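Local coordinates for protein RNA-dependent RNA polymerase (Toscana virus, PDB 6QW0) that probably cleaves capped host mRNA for cap-snatching, using the metal-dependent endonuclease domain at the N-terminus of the viral L protein, at residues Arg22-Ser27 with Asn173-Asn178; Leu76-Phe81 with Leu195-Phe200; Asp80-His85 with Asn187-Arg192; Glu128-Met133 with Ile167-Phe172. All coordinates share one frame; numbering follows the deposited sequence.

Contact 1: Arg22-Ser27 with Asn173-Asn178; sequences RRYESS and NGVVSN. With SO4 (sulfate ion), chain E; SO4 (sulfate ion), chain F.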
# COMPACT_ATOMS: atom_id res chain seq x y z
N ARG A 22 13.24 5.58 2.82
CA ARG A 22 14.22 4.80 3.56
C ARG A 22 14.23 3.37 3.05
O ARG A 22 13.20 2.83 2.61
CB ARG A 22 13.89 4.80 5.06
CG ARG A 22 13.90 6.22 5.69
CD ARG A 22 13.29 6.23 7.09
NE ARG A 22 13.80 5.12 7.89
CZ ARG A 22 13.42 4.85 9.13
NH1 ARG A 22 12.52 5.61 9.74
NH2 ARG A 22 13.94 3.80 9.77
N ARG A 23 15.39 2.73 3.16
CA ARG A 23 15.51 1.32 2.82
C ARG A 23 15.44 0.47 4.08
O ARG A 23 16.12 0.77 5.07
CB ARG A 23 16.82 1.04 2.06
CG ARG A 23 16.99 1.87 0.81
CD ARG A 23 17.89 1.19 -0.20
NE ARG A 23 17.85 1.89 -1.49
CZ ARG A 23 18.43 1.43 -2.59
NH1 ARG A 23 19.09 0.28 -2.58
NH2 ARG A 23 18.34 2.14 -3.71
N TYR A 24 14.63 -0.57 4.03
CA TYR A 24 14.44 -1.50 5.13
C TYR A 24 14.76 -2.90 4.64
O TYR A 24 14.38 -3.27 3.53
CB TYR A 24 12.99 -1.51 5.62
CG TYR A 24 12.49 -0.22 6.22
CD1 TYR A 24 12.62 0.04 7.56
CD2 TYR A 24 11.82 0.71 5.43
CE1 TYR A 24 12.13 1.19 8.13
CE2 TYR A 24 11.33 1.89 5.99
CZ TYR A 24 11.49 2.10 7.35
OH TYR A 24 11.00 3.24 7.95
N GLU A 25 15.47 -3.68 5.45
CA GLU A 25 15.74 -5.07 5.11
C GLU A 25 14.84 -5.98 5.93
O GLU A 25 14.63 -5.73 7.12
CB GLU A 25 17.21 -5.41 5.36
CG GLU A 25 18.18 -4.79 4.35
CD GLU A 25 18.39 -3.30 4.58
OE1 GLU A 25 18.34 -2.53 3.59
OE2 GLU A 25 18.61 -2.89 5.74
N SER A 26 14.33 -7.03 5.30
CA SER A 26 13.56 -8.01 6.05
C SER A 26 14.49 -8.84 6.94
O SER A 26 15.70 -8.91 6.74
CB SER A 26 12.77 -8.93 5.11
OG SER A 26 13.59 -9.50 4.10
N SER A 27 13.88 -9.45 7.95
CA SER A 27 14.59 -10.29 8.92
C SER A 27 13.71 -11.48 9.26
O SER A 27 13.47 -11.81 10.42
CB SER A 27 14.97 -9.48 10.16
OG SER A 27 13.81 -9.00 10.83
N ASN A 173 13.49 -8.96 -0.51
CA ASN A 173 14.31 -8.87 0.69
C ASN A 173 14.09 -7.58 1.48
O ASN A 173 14.91 -7.24 2.32
CB ASN A 173 15.79 -9.01 0.33
CG ASN A 173 16.13 -10.40 -0.15
OD1 ASN A 173 15.88 -11.38 0.54
ND2 ASN A 173 16.71 -10.50 -1.34
N GLY A 174 13.00 -6.86 1.25
CA GLY A 174 12.82 -5.67 2.07
C GLY A 174 11.77 -4.74 1.49
O GLY A 174 10.98 -5.13 0.64
N VAL A 175 11.81 -3.50 1.97
CA VAL A 175 10.83 -2.48 1.64
C VAL A 175 11.55 -1.15 1.50
O VAL A 175 12.47 -0.86 2.27
CB VAL A 175 9.76 -2.38 2.76
CG1 VAL A 175 8.96 -1.11 2.65
CG2 VAL A 175 8.84 -3.61 2.73
N VAL A 176 11.16 -0.36 0.50
CA VAL A 176 11.54 1.05 0.42
C VAL A 176 10.29 1.86 0.73
O VAL A 176 9.27 1.72 0.05
CB VAL A 176 12.12 1.41 -0.95
CG1 VAL A 176 12.45 2.90 -0.99
CG2 VAL A 176 13.37 0.57 -1.22
N SER A 177 10.37 2.69 1.77
CA SER A 177 9.18 3.43 2.20
C SER A 177 9.62 4.69 2.93
O SER A 177 10.67 4.72 3.57
CB SER A 177 8.30 2.58 3.14
OG SER A 177 7.11 3.28 3.49
N ASN A 178 8.77 5.72 2.88
CA ASN A 178 9.00 6.88 3.73
C ASN A 178 8.11 6.87 4.98
O ASN A 178 8.14 7.83 5.76
CB ASN A 178 8.86 8.20 2.94
CG ASN A 178 7.54 8.34 2.19
OD1 ASN A 178 6.76 7.40 2.08
ND2 ASN A 178 7.31 9.53 1.64
S SO4 E . 15.42 -12.48 5.34
O1 SO4 E . 15.66 -13.18 6.59
O2 SO4 E . 15.21 -13.45 4.27
O3 SO4 E . 16.56 -11.63 5.03
O4 SO4 E . 14.22 -11.67 5.50
S SO4 F . 19.14 -6.92 -2.54
O1 SO4 F . 17.94 -7.73 -2.75
O2 SO4 F . 19.35 -6.74 -1.11
O3 SO4 F . 18.97 -5.63 -3.18
O4 SO4 F . 20.28 -7.61 -3.13
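Gly-174 faces Glu-25 with their CA atoms 4.3 Å apart in a non-hydrogen-bonded pair, and its backbone is drawn out to phi 165° and psi -162°, a shape suited to a residue without CB. The close approach brings Gly-174 CA to 3.2 Å from Tyr-24 O, a CA-H...O contact. Regular antiparallel pairing runs on from there. Arg-22 and Ser-177 form a hydrogen-bonded pair (Arg-22 N to Ser-177 O 2.8 Å, Ser-177 N to Arg-22 O 3.0 Å), and so do Tyr-24 and Val-175, with Tyr-24 N 2.8 Å from Val-175 O. Past the strand ends, Ser-26 N still reaches Asn-173 O at 3.0 Å.

Tyr-24 turns the edge of its ring toward Val-175 O, which lies in the ring plane, while CD2 packs loosely on Val-175 CG1. Its hydroxyl sits over the guanidinium of Arg-22 and is hydrogen-bonded to Leu-179 O and Leu-181 N; Arg-22 NH1 makes a salt bridge to Asp-180. Ser-26 holds OG between its backbone N and carbonyl carbon (chi1 51°), from where it donates to a sulfate O4 at 2.7 Å. Asn-173 ND2 makes a weak bond to a second sulfate.

Tyr-24 and Val-175 share the face that carries helix 183-203, where Tyr-24 meets Val-186. Arg-23 and Val-176 lie on the other face, against helix 136-157. The geometry is that of a two-stranded antiparallel ladder at the margin of the mixed sheet of a PD-(D/E)XK nuclease fold, with 22-25 as an edge strand paired to 174-177.

Contact 2: Leu76-Phe81 with Leu195-Phe200; sequences LFKHDF and LARDIF. With MN3 (manganese (III) ion), chain C.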
# COMPACT_ATOMS: atom_id res chain seq x y z
N LEU A 76 -3.68 -8.27 -10.64
CA LEU A 76 -3.26 -7.46 -9.50
C LEU A 76 -3.21 -8.27 -8.21
O LEU A 76 -3.19 -7.69 -7.12
CB LEU A 76 -4.19 -6.25 -9.34
CG LEU A 76 -3.91 -5.12 -10.34
CD1 LEU A 76 -4.95 -4.02 -10.22
CD2 LEU A 76 -2.50 -4.57 -10.14
N PHE A 77 -3.18 -9.60 -8.31
CA PHE A 77 -3.25 -10.42 -7.11
C PHE A 77 -2.04 -10.20 -6.21
O PHE A 77 -2.19 -10.05 -4.99
CB PHE A 77 -3.37 -11.91 -7.47
CG PHE A 77 -3.19 -12.82 -6.29
CD1 PHE A 77 -4.24 -13.06 -5.42
CD2 PHE A 77 -1.96 -13.41 -6.04
CE1 PHE A 77 -4.07 -13.87 -4.32
CE2 PHE A 77 -1.79 -14.23 -4.95
CZ PHE A 77 -2.84 -14.46 -4.09
N LYS A 78 -0.83 -10.19 -6.79
CA LYS A 78 0.36 -10.02 -5.96
C LYS A 78 0.30 -8.72 -5.18
O LYS A 78 0.58 -8.69 -3.98
CB LYS A 78 1.63 -10.08 -6.81
CG LYS A 78 2.08 -11.49 -7.17
CD LYS A 78 3.40 -11.49 -7.94
CE LYS A 78 3.26 -10.80 -9.29
NZ LYS A 78 4.55 -10.80 -10.04
N HIS A 79 -0.10 -7.64 -5.85
CA HIS A 79 -0.16 -6.33 -5.20
C HIS A 79 -1.23 -6.32 -4.10
O HIS A 79 -0.96 -5.93 -2.96
CB HIS A 79 -0.44 -5.27 -6.27
CG HIS A 79 -0.76 -3.90 -5.76
ND1 HIS A 79 -2.00 -3.56 -5.25
CD2 HIS A 79 -0.02 -2.76 -5.75
CE1 HIS A 79 -2.00 -2.28 -4.92
NE2 HIS A 79 -0.81 -1.77 -5.22
N ASP A 80 -2.43 -6.78 -4.43
CA ASP A 80 -3.54 -6.69 -3.50
C ASP A 80 -3.35 -7.60 -2.30
O ASP A 80 -3.64 -7.21 -1.16
CB ASP A 80 -4.85 -7.00 -4.22
CG ASP A 80 -5.27 -5.88 -5.16
OD1 ASP A 80 -4.61 -4.82 -5.14
OD2 ASP A 80 -6.25 -6.06 -5.90
N PHE A 81 -2.82 -8.81 -2.51
CA PHE A 81 -2.58 -9.70 -1.38
C PHE A 81 -1.48 -9.17 -0.47
O PHE A 81 -1.60 -9.21 0.76
CB PHE A 81 -2.24 -11.12 -1.87
CG PHE A 81 -2.10 -12.13 -0.75
CD1 PHE A 81 -0.87 -12.36 -0.16
CD2 PHE A 81 -3.20 -12.87 -0.32
CE1 PHE A 81 -0.73 -13.29 0.86
CE2 PHE A 81 -3.06 -13.80 0.71
CZ PHE A 81 -1.82 -14.01 1.30
N LEU A 195 4.77 -14.95 -0.23
CA LEU A 195 3.71 -15.94 -0.38
C LEU A 195 2.87 -15.64 -1.61
O LEU A 195 2.47 -16.56 -2.34
CB LEU A 195 2.86 -15.98 0.88
CG LEU A 195 1.69 -16.96 0.82
CD1 LEU A 195 2.22 -18.39 0.62
CD2 LEU A 195 0.86 -16.86 2.08
N ALA A 196 2.59 -14.36 -1.86
CA ALA A 196 1.82 -13.97 -3.04
C ALA A 196 2.53 -14.37 -4.32
O ALA A 196 1.89 -14.81 -5.28
CB ALA A 196 1.54 -12.47 -3.01
N ARG A 197 3.86 -14.23 -4.35
CA ARG A 197 4.62 -14.66 -5.52
C ARG A 197 4.52 -16.17 -5.72
O ARG A 197 4.39 -16.64 -6.86
CB ARG A 197 6.09 -14.26 -5.38
CG ARG A 197 6.33 -12.77 -5.58
CD ARG A 197 7.71 -12.37 -5.11
NE ARG A 197 8.78 -13.10 -5.80
CZ ARG A 197 9.96 -12.57 -6.12
NH1 ARG A 197 10.23 -11.31 -5.82
NH2 ARG A 197 10.88 -13.31 -6.73
N ASP A 198 4.59 -16.94 -4.64
CA ASP A 198 4.46 -18.40 -4.75
C ASP A 198 3.09 -18.77 -5.31
O ASP A 198 2.98 -19.61 -6.21
CB ASP A 198 4.67 -19.06 -3.39
CG ASP A 198 6.13 -19.11 -2.96
OD1 ASP A 198 7.03 -18.98 -3.81
OD2 ASP A 198 6.37 -19.28 -1.74
N ILE A 199 2.04 -18.15 -4.77
CA ILE A 199 0.68 -18.46 -5.22
C ILE A 199 0.49 -18.02 -6.66
O ILE A 199 -0.09 -18.75 -7.47
CB ILE A 199 -0.35 -17.81 -4.28
CG1 ILE A 199 -0.29 -18.45 -2.90
CG2 ILE A 199 -1.76 -17.90 -4.87
CD1 ILE A 199 -1.07 -17.69 -1.84
N PHE A 200 0.98 -16.83 -7.00
CA PHE A 200 0.79 -16.29 -8.34
C PHE A 200 1.43 -17.19 -9.40
O PHE A 200 0.87 -17.35 -10.49
CB PHE A 200 1.36 -14.88 -8.42
CG PHE A 200 1.17 -14.23 -9.75
CD1 PHE A 200 -0.07 -13.76 -10.13
CD2 PHE A 200 2.23 -14.12 -10.64
CE1 PHE A 200 -0.26 -13.17 -11.37
CE2 PHE A 200 2.05 -13.53 -11.88
CZ PHE A 200 0.81 -13.05 -12.24
MN MN3 C . -0.54 0.44 -5.85
O HOH W 1 -2.26 0.25 -7.47
O HOH W 2 0.36 -0.06 -7.97
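Helix 77-81 and helix 195-200 run roughly antiparallel, their axes 9.0 Å apart at closest approach and 148° between directions, with Lys-78 set across from Ala-196. That small residue lets the backbones come near, and its CB fits 3.7 Å from Phe-81 CD1. Farther along, the Phe-81 ring meets Leu-195 CD2 through its CZ.

Phe-77 reaches across at about a right angle to Ile-199, its CE2 3.7 Å from Ile-199 CG2. The same CE2 presents the ring edge to Ala-196 O, also at 3.7 Å, the carbonyl oxygen lying in the ring plane. Phe-81 CB lies over one face of the Phe-77 ring, toward its rim, so the two side chains pack together within their own helix.

Lys-78 crosses Phe-200 with its methylenes. The bend at chi3 (-64°) carries CE over the ring face, 4.0 Å from the Phe-200 centroid and 22° off the normal, a CH-pi contact.

On the side of helix 77-81 turned away from 195-200, His-79 NE2 binds manganese at 2.3 Å. Its ND1 donates to Asp-80 OD1 at 2.9 Å, nearly in the imidazole plane, which fixes the ring's rotation. The chemistry therefore divides by side: aromatic, aliphatic and methylene groups join the two helices, whereas His-79, pointing away from 195-200, binds the metal and Asp-80 orients its ring.

Contact 3: Asp80-His85 with Asn187-Arg192; sequences DFTFGH and NEIVFR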
# COMPACT_ATOMS: atom_id res chain seq x y z
N ASP A 80 -2.43 -6.78 -4.43
CA ASP A 80 -3.54 -6.69 -3.50
C ASP A 80 -3.35 -7.60 -2.30
O ASP A 80 -3.64 -7.21 -1.16
CB ASP A 80 -4.85 -7.00 -4.22
CG ASP A 80 -5.27 -5.88 -5.16
OD1 ASP A 80 -4.61 -4.82 -5.14
OD2 ASP A 80 -6.25 -6.06 -5.90
N PHE A 81 -2.82 -8.81 -2.51
CA PHE A 81 -2.58 -9.70 -1.38
C PHE A 81 -1.48 -9.17 -0.47
O PHE A 81 -1.60 -9.21 0.76
CB PHE A 81 -2.24 -11.12 -1.87
CG PHE A 81 -2.10 -12.13 -0.75
CD1 PHE A 81 -0.87 -12.36 -0.16
CD2 PHE A 81 -3.20 -12.87 -0.32
CE1 PHE A 81 -0.73 -13.29 0.86
CE2 PHE A 81 -3.06 -13.80 0.71
CZ PHE A 81 -1.82 -14.01 1.30
N THR A 82 -0.39 -8.67 -1.06
CA THR A 82 0.73 -8.21 -0.25
C THR A 82 0.29 -7.18 0.78
O THR A 82 0.68 -7.25 1.95
CB THR A 82 1.82 -7.61 -1.15
OG1 THR A 82 2.37 -8.64 -1.97
CG2 THR A 82 2.91 -6.96 -0.31
N PHE A 83 -0.54 -6.23 0.37
CA PHE A 83 -0.88 -5.08 1.20
C PHE A 83 -2.26 -5.21 1.82
O PHE A 83 -2.76 -4.24 2.42
CB PHE A 83 -0.73 -3.80 0.39
CG PHE A 83 0.68 -3.56 -0.10
CD1 PHE A 83 1.63 -3.04 0.75
CD2 PHE A 83 1.04 -3.89 -1.40
CE1 PHE A 83 2.95 -2.84 0.32
CE2 PHE A 83 2.36 -3.69 -1.84
CZ PHE A 83 3.30 -3.15 -0.98
N GLY A 84 -2.87 -6.39 1.74
CA GLY A 84 -4.24 -6.59 2.17
C GLY A 84 -4.49 -6.33 3.64
O GLY A 84 -5.63 -6.06 4.03
N HIS A 85 -3.46 -6.46 4.47
CA HIS A 85 -3.60 -6.18 5.89
C HIS A 85 -3.61 -4.69 6.19
O HIS A 85 -3.96 -4.29 7.31
CB HIS A 85 -2.47 -6.85 6.68
CG HIS A 85 -1.10 -6.34 6.33
ND1 HIS A 85 -0.63 -6.32 5.04
CD2 HIS A 85 -0.12 -5.83 7.11
CE1 HIS A 85 0.59 -5.83 5.03
NE2 HIS A 85 0.93 -5.52 6.27
N ASN A 187 8.63 -7.02 7.95
CA ASN A 187 8.56 -8.46 7.75
C ASN A 187 7.17 -8.92 7.31
O ASN A 187 7.06 -9.87 6.52
CB ASN A 187 8.97 -9.17 9.04
CG ASN A 187 10.47 -9.15 9.26
OD1 ASN A 187 11.24 -8.78 8.38
ND2 ASN A 187 10.89 -9.57 10.46
N GLU A 188 6.10 -8.30 7.81
CA GLU A 188 4.77 -8.73 7.41
C GLU A 188 4.52 -8.44 5.93
O GLU A 188 3.99 -9.28 5.20
CB GLU A 188 3.70 -8.08 8.29
CG GLU A 188 2.32 -8.73 8.17
CD GLU A 188 2.25 -10.10 8.85
OE1 GLU A 188 3.20 -10.45 9.59
OE2 GLU A 188 1.27 -10.83 8.61
N ILE A 189 4.91 -7.25 5.47
CA ILE A 189 4.79 -6.91 4.06
C ILE A 189 5.60 -7.88 3.20
O ILE A 189 5.10 -8.44 2.22
CB ILE A 189 5.20 -5.45 3.83
CG1 ILE A 189 4.17 -4.51 4.49
CG2 ILE A 189 5.33 -5.15 2.34
CD1 ILE A 189 4.75 -3.15 4.89
N VAL A 190 6.88 -8.07 3.55
CA VAL A 190 7.73 -8.96 2.76
C VAL A 190 7.22 -10.40 2.82
O VAL A 190 7.15 -11.08 1.79
CB VAL A 190 9.19 -8.85 3.23
CG1 VAL A 190 10.07 -9.86 2.48
CG2 VAL A 190 9.73 -7.44 3.02
N PHE A 191 6.84 -10.87 4.00
CA PHE A 191 6.32 -12.24 4.12
C PHE A 191 5.10 -12.45 3.23
O PHE A 191 4.99 -13.47 2.53
CB PHE A 191 5.99 -12.51 5.59
CG PHE A 191 5.64 -13.95 5.87
CD1 PHE A 191 4.33 -14.40 5.75
CD2 PHE A 191 6.62 -14.85 6.27
CE1 PHE A 191 4.00 -15.71 6.02
CE2 PHE A 191 6.29 -16.17 6.54
CZ PHE A 191 4.98 -16.60 6.42
N ARG A 192 4.16 -11.51 3.24
CA ARG A 192 2.97 -11.64 2.40
C ARG A 192 3.32 -11.56 0.92
O ARG A 192 2.69 -12.25 0.10
CB ARG A 192 1.95 -10.55 2.77
CG ARG A 192 1.35 -10.70 4.17
CD ARG A 192 0.29 -9.61 4.47
NE ARG A 192 -0.85 -9.66 3.55
CZ ARG A 192 -2.07 -10.08 3.87
NH1 ARG A 192 -2.34 -10.48 5.12
NH2 ARG A 192 -3.02 -10.12 2.95
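Arg-192 buries more surface than any other residue here, and two of its nitrogens grip one atom, Phe-81 O. NH2 at 2.8 Å and NE at 2.9 Å both donate side-on to that oxygen, which lies within the guanidinium plane. Gly-84 N donates to it as well, so three N-H groups converge on one carbonyl at the C-terminal end of helix 77-82, where the partial negative charge of a helix C-terminus would probably stabilise the guanidinium. NE has a further, weak bond to Thr-82 O at 3.3 Å.

Both faces of the guanidinium are covered. Against one lies the Phe-81 ring, with Arg-192 CZ 4.7 Å from its centroid, 12° off the normal, and the planes 29° apart: a cation-pi stack. Gly-84 C and His-85 N lie over the opposite face. NH1 is held by Thr-62 OG1.

His-85 comes second. Its CG stands between the backbone N and the carbonyl carbon (chi1 63°), which folds the imidazole back along the arginine chain, ND1 3.5 Å from Arg-192 CD. The ring then meets Ile-189 CG1 at its edge, NE2 to CG1 3.8 Å, while CD2 touches Glu-188 CG at 3.9 Å in an off-centre CH-pi contact. Ile-189 uses its other branch, CG2, to reach Phe-83 CE1 at 3.9 Å and the methyl of Thr-82.

The contact thus binds the end of helix 77-82 to the first half of helix 183-203. Toward the sheet, Ile-189, Thr-82 and Phe-83 rest on Val-170 of strand 163-171, Ile-189 also meets Val-175 of strand 174-177, and Phe-83 stacks on Phe-129 of strand 124-131.

Contact 4: Glu128-Met133 with Ile167-Phe172; sequences EFTTTM and IIAVHF. With MN3 (manganese (III) ion), chain C; SO4 (sulfate ion), chain G.
Glu-128 serves both the sheet and the metal: its backbone O accepts from Ile-168 N at 3.0 Å, while its carboxylate OE2 binds manganese at 2.2 Å. The next residue adds a main-chain ligand, Phe-129 O, 2.3 Å from the ion; two waters, His-79 and Asp-114 complete the six. Beyond Phe-129, Thr-130 N donates to Ile-168 O at 2.9 Å, Val-170 N returns a bond to Thr-130 O, and Thr-132 N makes a weak one to Val-170 O.

A sulfate beside the metal takes a hydrogen bond from Thr-130 OG1 to its O3 at 2.7 Å and one from Thr-131 OG1 to its O1 at 2.8 Å; O3 also accepts from a metal-bound water. With Thr-130 OG1 anti to the backbone N (chi1 -169°), its methyl is left facing the partner strand, CG2 3.6 Å from Ala-169 CB. On the other face Thr-131 CG2 lies alongside Val-170 CG1 at 3.6 Å, and Phe-129 runs beside Ile-168, both pointing the same way.

The strand directions differ by only 16°, as fits the parallel neighbours of a beta-alpha-beta unit whose connecting helix, 136-157, covers the face of Glu-128, Thr-130 and Ile-167. Phe-83 packs on Ile-168 from the opposite face, where helix 183-203 meets Thr-131 and Val-170, and strand 174-177 flanks 163-171.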
# COMPACT_ATOMS: atom_id res chain seq x y z
N GLU A 128 0.52 5.07 -1.46
CA GLU A 128 0.55 4.23 -2.66
C GLU A 128 1.45 3.03 -2.40
O GLU A 128 2.56 3.20 -1.89
CB GLU A 128 1.02 5.00 -3.89
CG GLU A 128 1.12 4.15 -5.14
CD GLU A 128 -0.22 3.57 -5.61
OE1 GLU A 128 -1.30 4.08 -5.26
OE2 GLU A 128 -0.17 2.59 -6.36
N PHE A 129 0.95 1.85 -2.76
CA PHE A 129 1.67 0.58 -2.63
C PHE A 129 2.21 0.15 -3.99
O PHE A 129 1.57 0.38 -5.03
CB PHE A 129 0.76 -0.55 -2.12
CG PHE A 129 -0.08 -0.21 -0.91
CD1 PHE A 129 0.45 0.42 0.21
CD2 PHE A 129 -1.41 -0.60 -0.88
CE1 PHE A 129 -0.36 0.69 1.32
CE2 PHE A 129 -2.21 -0.34 0.23
CZ PHE A 129 -1.68 0.31 1.32
N THR A 130 3.36 -0.52 -4.00
CA THR A 130 3.85 -1.05 -5.25
C THR A 130 4.79 -2.21 -4.94
O THR A 130 5.20 -2.41 -3.79
CB THR A 130 4.53 0.05 -6.10
OG1 THR A 130 4.79 -0.43 -7.44
CG2 THR A 130 5.82 0.52 -5.47
N THR A 131 5.06 -3.03 -5.96
CA THR A 131 5.90 -4.21 -5.82
C THR A 131 6.96 -4.19 -6.91
O THR A 131 6.87 -3.45 -7.89
CB THR A 131 5.09 -5.51 -5.95
OG1 THR A 131 4.63 -5.64 -7.30
CG2 THR A 131 3.89 -5.51 -5.02
N THR A 132 7.98 -5.04 -6.74
CA THR A 132 8.95 -5.27 -7.79
C THR A 132 9.45 -6.70 -7.68
O THR A 132 9.57 -7.23 -6.58
CB THR A 132 10.14 -4.30 -7.73
OG1 THR A 132 11.04 -4.60 -8.81
CG2 THR A 132 10.89 -4.43 -6.41
N MSE A 133 9.72 -7.32 -8.83
CA MSE A 133 10.34 -8.64 -8.84
C MSE A 133 11.87 -8.54 -8.83
O MSE A 133 12.56 -9.56 -8.87
CB MSE A 133 9.86 -9.42 -10.07
CG MSE A 133 8.36 -9.66 -10.11
SE MSE A 133 7.79 -10.85 -8.69
CE MSE A 133 8.73 -12.47 -9.26
N ILE A 167 4.75 6.25 0.34
CA ILE A 167 4.94 5.14 -0.60
C ILE A 167 5.44 3.94 0.17
O ILE A 167 6.27 4.09 1.07
CB ILE A 167 5.97 5.49 -1.70
CG1 ILE A 167 5.68 6.85 -2.34
CG2 ILE A 167 6.04 4.38 -2.74
CD1 ILE A 167 4.42 6.90 -3.18
N ILE A 168 4.96 2.75 -0.19
CA ILE A 168 5.58 1.49 0.23
C ILE A 168 5.88 0.67 -1.02
O ILE A 168 4.95 0.27 -1.74
CB ILE A 168 4.68 0.67 1.19
CG1 ILE A 168 4.14 1.54 2.32
CG2 ILE A 168 5.46 -0.50 1.75
CD1 ILE A 168 3.15 0.80 3.23
N ALA A 169 7.17 0.38 -1.26
CA ALA A 169 7.61 -0.46 -2.37
C ALA A 169 8.26 -1.72 -1.81
O ALA A 169 9.28 -1.63 -1.12
CB ALA A 169 8.60 0.28 -3.27
N VAL A 170 7.69 -2.91 -2.12
CA VAL A 170 8.21 -4.16 -1.57
C VAL A 170 9.05 -4.88 -2.61
O VAL A 170 8.76 -4.84 -3.81
CB VAL A 170 7.06 -5.07 -1.07
CG1 VAL A 170 6.17 -5.49 -2.22
CG2 VAL A 170 7.61 -6.29 -0.33
N HIS A 171 10.13 -5.51 -2.15
CA HIS A 171 10.90 -6.47 -2.94
C HIS A 171 11.11 -7.72 -2.08
O HIS A 171 10.72 -7.78 -0.92
CB HIS A 171 12.22 -5.86 -3.44
CG HIS A 171 13.13 -5.40 -2.35
ND1 HIS A 171 14.20 -6.15 -1.91
CD2 HIS A 171 13.15 -4.25 -1.63
CE1 HIS A 171 14.83 -5.49 -0.95
NE2 HIS A 171 14.22 -4.34 -0.76
N PHE A 172 11.75 -8.74 -2.67
CA PHE A 172 11.85 -10.03 -1.99
C PHE A 172 12.57 -9.93 -0.66
O PHE A 172 12.29 -10.71 0.26
CB PHE A 172 12.55 -11.04 -2.90
CG PHE A 172 12.47 -12.46 -2.39
CD1 PHE A 172 11.40 -13.27 -2.75
CD2 PHE A 172 13.46 -12.98 -1.56
CE1 PHE A 172 11.32 -14.58 -2.28
CE2 PHE A 172 13.38 -14.28 -1.09
CZ PHE A 172 12.30 -15.08 -1.45
MN MN3 C . -0.54 0.44 -5.85
S SO4 G . 2.51 -2.93 -8.88
O1 SO4 G . 2.51 -3.92 -7.81
O2 SO4 G . 1.30 -3.10 -9.67
O3 SO4 G . 2.56 -1.57 -8.35
O4 SO4 G . 3.68 -3.16 -9.72
O HOH W 3 11.65 -8.76 -5.53
O HOH W 1 -2.26 0.25 -7.47
O HOH W 2 0.36 -0.06 -7.97

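Overall arrangement
Contacts 1 and 4 lie in one mixed sheet, centres 9 Å apart, separated by the ladder of 163-171 with 174-177, in which Val-176 N meets Ala-169 O at 2.8 Å. Contacts 2 and 3 both pair helix 77-82 with helix 183-203, lie 9 Å apart between centres and share Asp-80 and Phe-81. Contact 3 lies 10 Å from contact 4 between centres and carries the helices onto the sheet; Ser-27 N to Asn-187 OD1, 2.8 Å, ties contact 1 to contact 3. The manganese site spans contacts 2 and 4, centres 12 Å apart: His-79 comes from the helix, Glu-128 and Phe-129 from the strand, with Asp-114 from outside the four contacts. The Ser-177 side chain of contact 1 is about 12 Å from a manganese.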